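Local coordinates for protein chromosome-partitioning ATPase Soj (Thermus thermophilus, PDB 2BEJ) that hydrolyses ATP, binds double-stranded DNA cooperatively to form nucleoprotein filaments in a strictly ATP-dependent manner, and probably takes part in chromosome partitioning, at residues H63-E68 against R104-D109; V141-Y146 against Q187-Q192; F202-P207 against Y235-E240. All coordinates share one frame; numbering follows the deposited sequence.

Contact 1 (H63-E68 against R104-D109); sequences HLLQGE and REALRD
Ala106 points its methyl group at the end of helix 61-65, where Leu64 and Leu65 receive it. The closest touch is Leu65 CD2 on Ala106 CB, at 3.8 Å. Leu65 starts out pointing away from the partner segment, and its CD2 branch comes back to make this touch. Leu64 closes over the backbone of the same alanine. Its CG lies opposite its backbone N (chi1 -179°), which carries the branched end across to Ala106 O. Leu64 CG and CD2 both lie 4.0 Å from Ala106 O. Leu64 CD2 continues inward to Leu107 CD2, at 4.4 Å. Leu64, Ala106 and Leu107 are buried, and Leu107 passes on to Leu117 of strand 114-118.

Both segments hold the C-terminal end of a short helix and the residues after it, within the P-loop NTPase domain. Helix 61-65 finishes in a Schellman motif at Gly67. Gly67 has a positive phi, and the bonds Gly67 N to Leu64 O and Glu68 N to His63 O run back into the last turn. At these backbone angles a side chain would collide with the carbonyl O of Gln66, so glycine suits the position. Helix 102-106 ends at Ala106, and Leu107 is the first residue to leave helical geometry.

The solvent side is looser. Arg108 is exposed, and its chain bends at chi2 (131°) to bring the guanidinium back over its own helix end. Glu105 O lies 4.0 Å above the guanidinium plane, offset toward the rim. Arg108 NH2 has Leu64 O near its plane at 4.2 Å, too far for a hydrogen bond. No hydrogen bond joins the segments.

Contact 2 (V141-Y146 against Q187-Q192); sequences VQAEYY and QQVEAQ
An inverse gamma turn centred on Ala143 follows strand 136-142 of the P-loop NTPase sheet, and Val189 of helix 185-197 plugs against it. The turn is closed by a weak backbone bond from Glu144 N to Gln142 O. Val189 is buried and points at the turn. Its two methyl groups split the work. CG1 lies opposite the backbone N (chi1 178°) and meets the Ala143-Glu144 peptide, 3.5 Å from Ala143 C and 3.5 Å from Glu144 N. CG2 turns to Tyr145 and lies 3.5 Å from Tyr145 CD1, with CE1 almost as close. It reaches the ring obliquely. Between the two branches, Val189 CB sits 3.6 Å from Ala143 O. The methyl of Ala143 completes the fit, with Ala143 CB 4.1 Å from Val189 CB.

Tyr145 runs past Val189 in the opposite sense and continues to Gln188. Its hydroxyl stops 4.0 Å from Gln188 CG, so Tyr145 OH meets the aliphatic part of that chain. The Tyr145 ring and the Gln188 amide are nearly coplanar, 7° apart. Both residues are exposed, whereas Ala143 is buried.

Helix 185-197 also touches the second subunit of this crystal assembly. Glu190 OE2 is held by Arg194 of its own chain and by Arg237 of the second subunit. Gln187 OE1 takes a weak hydrogen bond from Arg236 of that subunit.

No hydrogen bond or ion pair crosses between 141-146 and 187-192. The helix is therefore held to the turn by close packing of carbon on carbon and on peptide atoms, while Glu190 and Gln187 spend their polar ends partly on the second subunit.

Contact 3 (F202-P207 against Y235-E240); sequences FWTVIP and YRRLAE. With ADP (adenosine-5'-diphosphate), chain B.
Ile206 lies between the ring of Tyr235 and the adenine of ADP. Its CB points at helix 230-248 and splits into two branches. CG2 has two neighbours, Tyr235 CE2 at 3.5 Å and ADP N6 at 3.5 Å. CG1, placed beside the backbone N (chi1 -49°), runs along the ring face and lies 3.8 Å from Tyr235 CZ. At the tip, Ile206 CD1 sits 3.6 Å from the Tyr235 ring centroid, only 11° off the normal, a CH-pi contact. Tyr235 OH bonds to Thr23 in helix 20-33. With an alanine in place of this tyrosine, the tip of Ile206 is likely to lose its ring face and the Thr23 hydroxyl this partner.

Further along, Leu238 CD1 makes a second CH-pi contact over the Phe202 ring, 4.0 Å from its centroid. Thr204 CG2 packs on Leu238, while Thr204 OG1 bonds to Glu241.

Pro207 O accepts a nearly straight bond from ADP N6, 2.8 Å long at 176°. A backbone carbonyl here pairs with an amino group, as adenine offers and guanine does not at this position. This is consistent with selection of adenine nucleotides.

Overall arrangement
The three contacts follow one another along the chain, each closing before the next opens. Contact 1 stands apart. Its centre is 38 Å from that of contact 2 and 31 Å from that of contact 3, on the opposite side of the chain's centre. It adjoins strand 114-118, farther in the sheet and away from the annotated sites. Contacts 2 and 3 are neighbours, with centres 16 Å apart, and both pack on strand 170-177, an outermost strand of the sheet. They touch where Glu190 OE2 lies 3.7 Å from Val205 CG2. Both also touch the second subunit, which in this ADP-bound crystal assembly lies near the adenine-binding segment; the ATP-dependent dimer may pair differently.

Contact 1 (H63-E68 against R104-D109)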
loop_
_atom_site.group_PDB
_atom_site.type_symbol
_atom_site.label_atom_id
_atom_site.label_comp_id
_atom_site.label_asym_id
_atom_site.label_seq_id
_atom_site.Cartn_x
_atom_site.Cartn_y
_atom_site.Cartn_z
ATOM N N HIS A 63 31.409 -21.791 -2.503
ATOM C CA HIS A 63 32.763 -21.456 -2.095
ATOM C C HIS A 63 32.816 -20.665 -0.787
ATOM O O HIS A 63 33.845 -20.642 -0.118
ATOM C CB HIS A 63 33.475 -20.717 -3.233
ATOM C CG HIS A 63 33.583 -21.525 -4.492
ATOM N ND1 HIS A 63 34.786 -21.991 -4.979
ATOM C CD2 HIS A 63 32.632 -21.976 -5.348
ATOM C CE1 HIS A 63 34.574 -22.685 -6.084
ATOM N NE2 HIS A 63 33.275 -22.694 -6.328
ATOM N N LEU A 64 31.707 -20.013 -0.430
ATOM C CA LEU A 64 31.595 -19.326 0.859
ATOM C C LEU A 64 31.496 -20.346 1.997
ATOM O O LEU A 64 32.053 -20.138 3.078
ATOM C CB LEU A 64 30.380 -18.389 0.874
ATOM C CG LEU A 64 30.129 -17.565 2.143
ATOM C CD1 LEU A 64 30.908 -16.250 2.113
ATOM C CD2 LEU A 64 28.644 -17.312 2.327
ATOM N N LEU A 65 30.791 -21.445 1.735
ATOM C CA LEU A 65 30.569 -22.494 2.731
ATOM C C LEU A 65 31.824 -23.353 2.972
ATOM O O LEU A 65 31.971 -23.960 4.036
ATOM C CB LEU A 65 29.366 -23.371 2.343
ATOM C CG LEU A 65 27.972 -22.728 2.246
ATOM C CD1 LEU A 65 27.010 -23.654 1.517
ATOM C CD2 LEU A 65 27.406 -22.327 3.614
ATOM N N GLN A 66 32.716 -23.391 1.981
ATOM C CA GLN A 66 34.016 -24.055 2.110
ATOM C C GLN A 66 35.054 -23.227 2.876
ATOM O O GLN A 66 36.077 -23.762 3.321
ATOM C CB GLN A 66 34.574 -24.441 0.739
ATOM C CG GLN A 66 34.338 -25.896 0.369
ATOM C CD GLN A 66 33.419 -26.077 -0.822
ATOM O OE1 GLN A 66 33.491 -25.318 -1.802
ATOM N NE2 GLN A 66 32.564 -27.108 -0.756
ATOM N N GLY A 67 34.802 -21.928 3.011
ATOM C CA GLY A 67 35.663 -21.058 3.808
ATOM C C GLY A 67 36.263 -19.864 3.089
ATOM O O GLY A 67 36.871 -19.001 3.731
ATOM N N GLU A 68 36.101 -19.808 1.767
ATOM C CA GLU A 68 36.666 -18.717 0.961
ATOM C C GLU A 68 36.003 -17.369 1.266
ATOM O O GLU A 68 34.778 -17.304 1.397
ATOM C CB GLU A 68 36.602 -19.047 -0.537
ATOM C CG GLU A 68 37.660 -20.057 -0.988
ATOM C CD GLU A 68 37.613 -20.368 -2.479
ATOM O OE1 GLU A 68 36.604 -20.048 -3.140
ATOM O OE2 GLU A 68 38.593 -20.947 -2.991
ATOM N N ARG A 104 24.159 -19.723 8.464
ATOM C CA ARG A 104 24.194 -18.795 9.592
ATOM C C ARG A 104 25.623 -18.524 10.085
ATOM O O ARG A 104 25.961 -17.382 10.391
ATOM C CB ARG A 104 23.305 -19.291 10.738
ATOM C CG ARG A 104 23.132 -18.280 11.869
ATOM C CD ARG A 104 21.940 -18.609 12.752
ATOM N NE ARG A 104 22.253 -19.553 13.822
ATOM C CZ ARG A 104 21.341 -20.264 14.482
ATOM N NH1 ARG A 104 21.720 -21.092 15.445
ATOM N NH2 ARG A 104 20.047 -20.160 14.175
ATOM N N GLU A 105 26.452 -19.570 10.145
ATOM C CA GLU A 105 27.852 -19.424 10.570
ATOM C C GLU A 105 28.732 -18.818 9.475
ATOM O O GLU A 105 29.542 -17.932 9.748
ATOM C CB GLU A 105 28.456 -20.759 11.049
ATOM C CG GLU A 105 27.550 -21.689 11.884
ATOM C CD GLU A 105 26.858 -21.020 13.076
ATOM O OE1 GLU A 105 26.024 -21.698 13.720
ATOM O OE2 GLU A 105 27.130 -19.834 13.374
ATOM N N ALA A 106 28.559 -19.296 8.242
ATOM C CA ALA A 106 29.349 -18.846 7.092
ATOM C C ALA A 106 29.118 -17.383 6.692
ATOM O O ALA A 106 29.997 -16.764 6.086
ATOM C CB ALA A 106 29.107 -19.759 5.904
ATOM N N LEU A 107 27.941 -16.839 7.013
ATOM C CA LEU A 107 27.636 -15.433 6.730
ATOM C C LEU A 107 28.293 -14.493 7.738
ATOM O O LEU A 107 27.793 -14.304 8.850
ATOM C CB LEU A 107 26.120 -15.190 6.688
ATOM C CG LEU A 107 25.334 -15.515 5.415
ATOM C CD1 LEU A 107 23.850 -15.356 5.687
ATOM C CD2 LEU A 107 25.757 -14.634 4.243
ATOM N N ARG A 108 29.423 -13.915 7.339
ATOM C CA ARG A 108 30.149 -12.947 8.163
ATOM C C ARG A 108 29.892 -11.554 7.608
ATOM O O ARG A 108 30.819 -10.765 7.409
ATOM C CB ARG A 108 31.648 -13.279 8.170
ATOM C CG ARG A 108 31.973 -14.645 8.769
ATOM C CD ARG A 108 32.897 -15.455 7.867
ATOM N NE ARG A 108 33.203 -16.764 8.451
ATOM C CZ ARG A 108 33.294 -17.901 7.762
ATOM N NH1 ARG A 108 33.570 -19.034 8.395
ATOM N NH2 ARG A 108 33.098 -17.915 6.445
ATOM N N ASP A 109 28.611 -11.262 7.383
ATOM C CA ASP A 109 28.166 -10.075 6.652
ATOM C C ASP A 109 27.990 -8.826 7.522
ATOM O O ASP A 109 27.061 -8.037 7.307
ATOM C CB ASP A 109 26.859 -10.388 5.901
ATOM C CG ASP A 109 25.789 -10.994 6.801
ATOM O OD1 ASP A 109 25.738 -10.653 8.004
ATOM O OD2 ASP A 109 24.984 -11.812 6.300
#

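Contact 2 (V141-Y146 against Q187-Q192)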
loop_
_atom_site.group_PDB
_atom_site.type_symbol
_atom_site.label_atom_id
_atom_site.label_comp_id
_atom_site.label_asym_id
_atom_site.label_seq_id
_atom_site.Cartn_x
_atom_site.Cartn_y
_atom_site.Cartn_z
ATOM N N VAL A 141 3.288 -14.328 -2.847
ATOM C CA VAL A 141 2.189 -15.195 -3.261
ATOM C C VAL A 141 1.440 -14.549 -4.423
ATOM O O VAL A 141 1.310 -13.323 -4.464
ATOM C CB VAL A 141 1.185 -15.497 -2.095
ATOM C CG1 VAL A 141 1.885 -16.148 -0.933
ATOM C CG2 VAL A 141 0.473 -14.238 -1.616
ATOM N N GLN A 142 0.959 -15.361 -5.366
ATOM C CA GLN A 142 0.010 -14.875 -6.368
ATOM C C GLN A 142 -1.329 -14.665 -5.712
ATOM O O GLN A 142 -1.690 -15.401 -4.798
ATOM C CB GLN A 142 -0.205 -15.888 -7.495
ATOM C CG GLN A 142 0.688 -15.715 -8.689
ATOM C CD GLN A 142 1.943 -16.515 -8.547
ATOM O OE1 GLN A 142 2.803 -16.167 -7.750
ATOM N NE2 GLN A 142 2.051 -17.619 -9.300
ATOM N N ALA A 143 -2.076 -13.676 -6.192
ATOM C CA ALA A 143 -3.460 -13.516 -5.784
ATOM C C ALA A 143 -4.315 -14.567 -6.500
ATOM O O ALA A 143 -5.141 -14.240 -7.353
ATOM C CB ALA A 143 -3.956 -12.107 -6.080
ATOM N N GLU A 144 -4.086 -15.830 -6.141
ATOM C CA GLU A 144 -4.812 -16.986 -6.672
ATOM C C GLU A 144 -5.238 -17.851 -5.493
ATOM O O GLU A 144 -4.610 -17.804 -4.440
ATOM C CB GLU A 144 -3.922 -17.760 -7.646
ATOM C CG GLU A 144 -3.657 -16.989 -8.949
ATOM C CD GLU A 144 -2.487 -17.526 -9.766
ATOM O OE1 GLU A 144 -1.910 -16.738 -10.555
ATOM O OE2 GLU A 144 -2.146 -18.724 -9.635
ATOM N N TYR A 145 -6.310 -18.627 -5.645
ATOM C CA TYR A 145 -6.922 -19.280 -4.471
ATOM C C TYR A 145 -6.070 -20.250 -3.642
ATOM O O TYR A 145 -6.245 -20.338 -2.422
ATOM C CB TYR A 145 -8.320 -19.835 -4.770
ATOM C CG TYR A 145 -9.372 -18.914 -4.205
ATOM C CD1 TYR A 145 -9.859 -17.843 -4.948
ATOM C CD2 TYR A 145 -9.830 -19.074 -2.895
ATOM C CE1 TYR A 145 -10.804 -16.965 -4.411
ATOM C CE2 TYR A 145 -10.778 -18.206 -2.350
ATOM C CZ TYR A 145 -11.262 -17.154 -3.114
ATOM O OH TYR A 145 -12.201 -16.292 -2.584
ATOM N N TYR A 146 -5.130 -20.941 -4.280
ATOM C CA TYR A 146 -4.250 -21.859 -3.553
ATOM C C TYR A 146 -3.375 -21.139 -2.511
ATOM O O TYR A 146 -2.876 -21.767 -1.572
ATOM C CB TYR A 146 -3.373 -22.653 -4.528
ATOM C CG TYR A 146 -2.285 -21.836 -5.199
ATOM C CD1 TYR A 146 -2.554 -21.089 -6.342
ATOM C CD2 TYR A 146 -0.984 -21.818 -4.688
ATOM C CE1 TYR A 146 -1.559 -20.341 -6.967
ATOM C CE2 TYR A 146 0.022 -21.068 -5.304
ATOM C CZ TYR A 146 -0.276 -20.330 -6.445
ATOM O OH TYR A 146 0.705 -19.585 -7.067
ATOM N N GLN A 187 -8.589 -9.058 -7.086
ATOM C CA GLN A 187 -9.217 -8.251 -6.029
ATOM C C GLN A 187 -9.768 -9.136 -4.925
ATOM O O GLN A 187 -9.527 -8.893 -3.746
ATOM C CB GLN A 187 -10.393 -7.425 -6.566
ATOM C CG GLN A 187 -10.034 -6.188 -7.354
ATOM C CD GLN A 187 -11.234 -5.282 -7.633
ATOM O OE1 GLN A 187 -12.379 -5.604 -7.295
ATOM N NE2 GLN A 187 -10.971 -4.146 -8.259
ATOM N N GLN A 188 -10.525 -10.152 -5.325
ATOM C CA GLN A 188 -11.188 -11.035 -4.378
ATOM C C GLN A 188 -10.209 -11.863 -3.557
ATOM O O GLN A 188 -10.394 -12.037 -2.353
ATOM C CB GLN A 188 -12.185 -11.953 -5.099
ATOM C CG GLN A 188 -13.095 -12.713 -4.159
ATOM C CD GLN A 188 -14.012 -11.799 -3.360
ATOM O OE1 GLN A 188 -14.584 -10.835 -3.893
ATOM N NE2 GLN A 188 -14.162 -12.101 -2.071
ATOM N N VAL A 189 -9.176 -12.392 -4.198
ATOM C CA VAL A 189 -8.172 -13.144 -3.460
ATOM C C VAL A 189 -7.381 -12.230 -2.515
ATOM O O VAL A 189 -7.100 -12.607 -1.374
ATOM C CB VAL A 189 -7.218 -13.907 -4.385
ATOM C CG1 VAL A 189 -6.158 -14.642 -3.557
ATOM C CG2 VAL A 189 -8.017 -14.902 -5.236
ATOM N N GLU A 190 -7.028 -11.034 -2.983
ATOM C CA GLU A 190 -6.328 -10.098 -2.100
ATOM C C GLU A 190 -7.166 -9.837 -0.850
ATOM O O GLU A 190 -6.667 -9.977 0.253
ATOM C CB GLU A 190 -6.004 -8.784 -2.786
ATOM C CG GLU A 190 -5.239 -7.852 -1.839
ATOM C CD GLU A 190 -4.918 -6.534 -2.437
ATOM O OE1 GLU A 190 -4.962 -6.414 -3.685
ATOM O OE2 GLU A 190 -4.606 -5.613 -1.656
ATOM N N ALA A 191 -8.445 -9.498 -1.045
ATOM C CA ALA A 191 -9.369 -9.221 0.056
ATOM C C ALA A 191 -9.478 -10.380 1.045
ATOM O O ALA A 191 -9.595 -10.160 2.252
ATOM C CB ALA A 191 -10.763 -8.851 -0.481
ATOM N N GLN A 192 -9.456 -11.605 0.537
ATOM C CA GLN A 192 -9.508 -12.789 1.399
ATOM C C GLN A 192 -8.191 -13.018 2.146
ATOM O O GLN A 192 -8.189 -13.440 3.309
ATOM C CB GLN A 192 -9.885 -14.032 0.588
ATOM C CG GLN A 192 -10.163 -15.287 1.426
ATOM C CD GLN A 192 -11.166 -15.060 2.558
ATOM O OE1 GLN A 192 -12.030 -14.172 2.495
ATOM N NE2 GLN A 192 -11.058 -15.879 3.601
#

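Contact 3 (F202-P207 against Y235-E240)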
loop_
_atom_site.group_PDB
_atom_site.type_symbol
_atom_site.label_atom_id
_atom_site.label_comp_id
_atom_site.label_asym_id
_atom_site.label_seq_id
_atom_site.Cartn_x
_atom_site.Cartn_y
_atom_site.Cartn_z
ATOM N N PHE A 202 1.466 -7.216 3.201
ATOM C CA PHE A 202 1.960 -5.883 2.830
ATOM C C PHE A 202 0.843 -5.107 2.132
ATOM O O PHE A 202 0.036 -5.693 1.418
ATOM C CB PHE A 202 3.145 -5.975 1.871
ATOM C CG PHE A 202 4.452 -6.314 2.528
ATOM C CD1 PHE A 202 5.121 -5.369 3.309
ATOM C CD2 PHE A 202 5.028 -7.562 2.338
ATOM C CE1 PHE A 202 6.352 -5.661 3.904
ATOM C CE2 PHE A 202 6.254 -7.884 2.922
ATOM C CZ PHE A 202 6.923 -6.926 3.711
ATOM N N TRP A 203 0.815 -3.791 2.303
ATOM C CA TRP A 203 -0.141 -2.989 1.547
ATOM C C TRP A 203 0.264 -2.809 0.089
ATOM O O TRP A 203 -0.590 -2.761 -0.791
ATOM C CB TRP A 203 -0.400 -1.649 2.238
ATOM C CG TRP A 203 -1.205 -1.871 3.453
ATOM C CD1 TRP A 203 -0.750 -1.919 4.730
ATOM C CD2 TRP A 203 -2.605 -2.189 3.506
ATOM N NE1 TRP A 203 -1.784 -2.209 5.589
ATOM C CE2 TRP A 203 -2.936 -2.385 4.862
ATOM C CE3 TRP A 203 -3.612 -2.319 2.538
ATOM C CZ2 TRP A 203 -4.236 -2.685 5.283
ATOM C CZ3 TRP A 203 -4.907 -2.630 2.955
ATOM C CH2 TRP A 203 -5.201 -2.813 4.318
ATOM N N THR A 204 1.569 -2.726 -0.152
ATOM C CA THR A 204 2.103 -2.654 -1.507
ATOM C C THR A 204 1.935 -4.025 -2.185
ATOM O O THR A 204 2.294 -5.064 -1.622
ATOM C CB THR A 204 3.582 -2.257 -1.493
ATOM O OG1 THR A 204 3.741 -1.059 -0.719
ATOM C CG2 THR A 204 4.081 -2.001 -2.910
ATOM N N VAL A 205 1.371 -3.986 -3.387
ATOM C CA VAL A 205 1.070 -5.155 -4.191
ATOM C C VAL A 205 1.803 -4.971 -5.526
ATOM O O VAL A 205 1.811 -3.874 -6.087
ATOM C CB VAL A 205 -0.458 -5.248 -4.430
ATOM C CG1 VAL A 205 -0.786 -6.338 -5.421
ATOM C CG2 VAL A 205 -1.188 -5.498 -3.111
ATOM N N ILE A 206 2.428 -6.039 -6.013
ATOM C CA ILE A 206 3.219 -5.981 -7.232
ATOM C C ILE A 206 2.351 -6.396 -8.432
ATOM O O ILE A 206 1.888 -7.535 -8.494
ATOM C CB ILE A 206 4.492 -6.901 -7.147
ATOM C CG1 ILE A 206 5.279 -6.667 -5.841
ATOM C CG2 ILE A 206 5.347 -6.762 -8.412
ATOM C CD1 ILE A 206 5.853 -5.267 -5.661
ATOM N N PRO A 207 2.150 -5.476 -9.393
ATOM C CA PRO A 207 1.334 -5.759 -10.571
ATOM C C PRO A 207 2.025 -6.746 -11.496
ATOM O O PRO A 207 3.255 -6.744 -11.609
ATOM C CB PRO A 207 1.223 -4.391 -11.264
ATOM C CG PRO A 207 2.477 -3.662 -10.834
ATOM C CD PRO A 207 2.729 -4.117 -9.427
ATOM N N TYR A 235 7.856 -1.714 -6.516
ATOM C CA TYR A 235 9.033 -2.206 -5.781
ATOM C C TYR A 235 9.759 -1.127 -4.983
ATOM O O TYR A 235 10.334 -1.415 -3.929
ATOM C CB TYR A 235 10.000 -2.980 -6.689
ATOM C CG TYR A 235 9.609 -4.448 -6.803
ATOM C CD1 TYR A 235 9.609 -5.272 -5.682
ATOM C CD2 TYR A 235 9.215 -4.992 -8.027
ATOM C CE1 TYR A 235 9.226 -6.624 -5.775
ATOM C CE2 TYR A 235 8.837 -6.333 -8.135
ATOM C CZ TYR A 235 8.838 -7.142 -7.000
ATOM O OH TYR A 235 8.461 -8.458 -7.102
ATOM N N ARG A 236 9.728 0.106 -5.488
ATOM C CA ARG A 236 10.264 1.255 -4.762
ATOM C C ARG A 236 9.451 1.514 -3.478
ATOM O O ARG A 236 10.018 1.741 -2.413
ATOM C CB ARG A 236 10.280 2.493 -5.674
ATOM C CG ARG A 236 10.465 3.850 -4.963
ATOM C CD ARG A 236 11.914 4.304 -4.968
ATOM N NE ARG A 236 12.155 5.557 -4.236
ATOM C CZ ARG A 236 12.523 6.712 -4.788
ATOM N NH1 ARG A 236 12.695 6.815 -6.106
ATOM N NH2 ARG A 236 12.733 7.779 -4.021
ATOM N N ARG A 237 8.122 1.473 -3.593
ATOM C CA ARG A 237 7.245 1.640 -2.451
ATOM C C ARG A 237 7.362 0.441 -1.499
ATOM O O ARG A 237 7.342 0.603 -0.283
ATOM C CB ARG A 237 5.812 1.838 -2.944
ATOM C CG ARG A 237 4.760 2.093 -1.871
ATOM C CD ARG A 237 3.404 2.460 -2.518
ATOM N NE ARG A 237 3.548 3.510 -3.538
ATOM C CZ ARG A 237 3.262 3.353 -4.836
ATOM N NH1 ARG A 237 2.779 2.201 -5.299
ATOM N NH2 ARG A 237 3.456 4.360 -5.677
ATOM N N LEU A 238 7.519 -0.758 -2.054
ATOM C CA LEU A 238 7.722 -1.938 -1.225
ATOM C C LEU A 238 8.984 -1.823 -0.375
ATOM O O LEU A 238 8.970 -2.159 0.811
ATOM C CB LEU A 238 7.772 -3.215 -2.064
ATOM C CG LEU A 238 7.906 -4.467 -1.185
ATOM C CD1 LEU A 238 6.665 -4.654 -0.290
ATOM C CD2 LEU A 238 8.215 -5.721 -2.029
ATOM N N ALA A 239 10.077 -1.367 -0.986
ATOM C CA ALA A 239 11.302 -1.100 -0.234
ATOM C C ALA A 239 11.026 -0.144 0.938
ATOM O O ALA A 239 11.472 -0.403 2.050
ATOM C CB ALA A 239 12.397 -0.532 -1.156
ATOM N N GLU A 240 10.295 0.949 0.684
ATOM C CA GLU A 240 9.841 1.845 1.769
ATOM C C GLU A 240 9.006 1.082 2.814
ATOM O O GLU A 240 9.229 1.214 4.017
ATOM C CB GLU A 240 9.053 3.038 1.211
ATOM C CG GLU A 240 9.923 3.994 0.374
ATOM C CD GLU A 240 9.145 4.826 -0.639
ATOM O OE1 GLU A 240 7.885 4.840 -0.614
ATOM O OE2 GLU A 240 9.814 5.481 -1.482
HETATM P PB ADP B . 10.392 -17.569 -8.077
HETATM O O1B ADP B . 11.782 -17.040 -7.869
HETATM O O2B ADP B . 9.500 -17.480 -6.862
HETATM O O3B ADP B . 10.376 -18.933 -8.722
HETATM P PA ADP B . 10.475 -15.556 -10.134
HETATM O O1A ADP B . 11.759 -16.160 -10.651
HETATM O O2A ADP B . 10.600 -14.232 -9.427
HETATM O O3A ADP B . 9.700 -16.609 -9.173
HETATM O "O5'" ADP B . 9.415 -15.388 -11.304
HETATM C "C5'" ADP B . 9.085 -16.449 -12.200
HETATM C "C4'" ADP B . 8.803 -15.819 -13.560
HETATM O "O4'" ADP B . 7.691 -14.914 -13.459
HETATM C "C3'" ADP B . 9.997 -14.998 -14.019
HETATM O "O3'" ADP B . 10.138 -15.112 -15.441
HETATM C "C2'" ADP B . 9.614 -13.571 -13.703
HETATM O "O2'" ADP B . 10.241 -12.660 -14.607
HETATM C "C1'" ADP B . 8.096 -13.580 -13.811
HETATM N N9 ADP B . 7.503 -12.555 -12.908
HETATM C C8 ADP B . 7.747 -12.400 -11.588
HETATM N N7 ADP B . 7.044 -11.358 -11.077
HETATM C C5 ADP B . 6.327 -10.827 -12.083
HETATM C C6 ADP B . 5.358 -9.713 -12.242
HETATM N N6 ADP B . 5.006 -8.931 -11.194
HETATM N N1 ADP B . 4.837 -9.497 -13.471
HETATM C C2 ADP B . 5.163 -10.265 -14.532
HETATM N N3 ADP B . 6.030 -11.294 -14.460
HETATM C C4 ADP B . 6.631 -11.624 -13.285
#